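RabGDI protein (PDB 3P1W) probably acts as a Rab GDP-dissociation inhibitor, binding Rab GTPases and slowing their release of GDP. Local coordinates at residues A[206-210]-A[211-215]. Residues are numbered along the deposited sequence; the frame is centred on the assembly and turned at random.
Sequences IDFLG and HAVAL
His211 N and Ala212 N continue the alpha-helical pattern of 206-210 into 211-215, bonding to Asp207 O at 3.1 Å and Phe208 O at 2.8 Å. At Leu209 O the i to i+4 bond from Val213 N weakens (3.3 Å) and a straight i+5 bond from Ala214 N takes over (2.8 Å, N-H...O 178°). The i+5 bond marks a wider pi-type turn near the C-terminal end of the helix; the same oxygen is shared with the weak i+4 donor. Leu215 then leaves helical geometry with positive phi (62°).

Among the side chains, Val213 makes the apolar contacts. Its CG2 lies anti to its own carbonyl carbon, reaching back along the helix to Leu209 CD2 (4.2 Å) and to Phe208 CD1 (4.3 Å), where it meets the ring at the edge, near its plane. Ala214 CB faces the Leu209 and Gly210 carbonyl oxygens, 3.5 Å from each. His211 CD2 approaches Asp207 O obliquely at 3.3 Å. His211 ND1 and NE2 bond to Asp360 and Asp219, which would fix the ring's rotation and probably favour a protonated imidazole, while Asp207 OD2 bonds to Asn353.

The residues of this contact are buried. Phe208, Leu209 and Val213 pack on Tyr168 of helix 158-173, Val213 and Ala214 touch Ile233 of helix 226-243, and Leu209 reaches Tyr196 of helix 192-198. Helix 203-213 thus packs within a cluster of helices, and just beyond it the Ala214 carbonyl accepts a hydrogen bond from Arg232 NE of helix 226-243.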
loop_
_atom_site.group_PDB
_atom_site.type_symbol
_atom_site.label_atom_id
_atom_site.label_comp_id
_atom_site.label_asym_id
_atom_site.label_seq_id
_atom_site.Cartn_x
_atom_site.Cartn_y
_atom_site.Cartn_z
ATOM N N ILE A 206 16.059 -0.389 -16.740
ATOM C CA ILE A 206 15.026 -1.415 -16.605
ATOM C C ILE A 206 14.638 -1.583 -15.129
ATOM O O ILE A 206 13.450 -1.688 -14.791
ATOM C CB ILE A 206 15.500 -2.764 -17.216
ATOM C CG1 ILE A 206 15.560 -2.644 -18.750
ATOM C CG2 ILE A 206 14.562 -3.903 -16.825
ATOM C CD1 ILE A 206 16.403 -3.713 -19.457
ATOM N N ASP A 207 15.644 -1.575 -14.262
ATOM C CA ASP A 207 15.416 -1.675 -12.826
ATOM C C ASP A 207 14.461 -0.629 -12.288
ATOM O O ASP A 207 13.485 -0.990 -11.615
ATOM C CB ASP A 207 16.728 -1.557 -12.063
ATOM C CG ASP A 207 17.631 -2.735 -12.272
ATOM O OD1 ASP A 207 17.152 -3.765 -12.800
ATOM O OD2 ASP A 207 18.835 -2.608 -11.913
ATOM N N PHE A 208 14.725 0.660 -12.535
ATOM C CA PHE A 208 13.841 1.685 -11.952
ATOM C C PHE A 208 12.528 1.783 -12.714
ATOM O O PHE A 208 11.486 2.079 -12.118
ATOM C CB PHE A 208 14.514 3.060 -11.767
ATOM C CG PHE A 208 14.577 3.912 -13.020
ATOM C CD1 PHE A 208 13.453 4.582 -13.478
ATOM C CD2 PHE A 208 15.777 4.083 -13.695
ATOM C CE1 PHE A 208 13.518 5.380 -14.620
ATOM C CE2 PHE A 208 15.848 4.879 -14.830
ATOM C CZ PHE A 208 14.720 5.521 -15.293
ATOM N N LEU A 209 12.551 1.531 -14.025
ATOM C CA LEU A 209 11.272 1.503 -14.758
ATOM C C LEU A 209 10.320 0.445 -14.216
ATOM O O LEU A 209 9.140 0.713 -14.007
ATOM C CB LEU A 209 11.490 1.283 -16.255
ATOM C CG LEU A 209 12.076 2.516 -16.934
ATOM C CD1 LEU A 209 12.509 2.204 -18.357
ATOM C CD2 LEU A 209 11.059 3.632 -16.882
ATOM N N GLY A 210 10.824 -0.762 -14.015
ATOM C CA GLY A 210 9.989 -1.861 -13.570
ATOM C C GLY A 210 9.483 -1.702 -12.140
ATOM O O GLY A 210 8.300 -1.948 -11.860
ATOM N N HIS A 211 10.385 -1.310 -11.249
ATOM C CA HIS A 211 10.106 -1.290 -9.831
ATOM C C HIS A 211 9.512 0.029 -9.355
ATOM O O HIS A 211 8.680 0.019 -8.464
ATOM C CB HIS A 211 11.362 -1.641 -9.040
ATOM C CG HIS A 211 11.801 -3.058 -9.233
ATOM N ND1 HIS A 211 11.762 -3.997 -8.219
ATOM C CD2 HIS A 211 12.196 -3.720 -10.347
ATOM C CE1 HIS A 211 12.185 -5.160 -8.693
ATOM N NE2 HIS A 211 12.427 -5.026 -9.986
ATOM N N ALA A 212 9.908 1.150 -9.955
ATOM C CA ALA A 212 9.523 2.475 -9.444
ATOM C C ALA A 212 8.518 3.236 -10.318
ATOM O O ALA A 212 7.980 4.252 -9.880
ATOM C CB ALA A 212 10.798 3.342 -9.204
ATOM N N VAL A 213 8.314 2.793 -11.555
ATOM C CA VAL A 213 7.368 3.460 -12.477
ATOM C C VAL A 213 6.205 2.498 -12.795
ATOM O O VAL A 213 5.045 2.849 -12.578
ATOM C CB VAL A 213 8.071 4.017 -13.749
ATOM C CG1 VAL A 213 7.062 4.703 -14.696
ATOM C CG2 VAL A 213 9.154 5.003 -13.354
ATOM N N ALA A 214 6.514 1.292 -13.278
ATOM C CA ALA A 214 5.506 0.243 -13.427
ATOM C C ALA A 214 5.036 -0.354 -12.073
ATOM O O ALA A 214 4.001 -1.039 -12.005
ATOM C CB ALA A 214 6.027 -0.860 -14.343
ATOM N N LEU A 215 5.814 -0.110 -11.019
ATOM C CA LEU A 215 5.456 -0.482 -9.632
ATOM C C LEU A 215 5.289 -1.983 -9.404
ATOM O O LEU A 215 4.499 -2.443 -8.548
ATOM C CB LEU A 215 4.235 0.309 -9.153
ATOM C CG LEU A 215 4.455 1.830 -9.154
ATOM C CD1 LEU A 215 3.139 2.523 -8.811
ATOM C CD2 LEU A 215 5.609 2.297 -8.209
#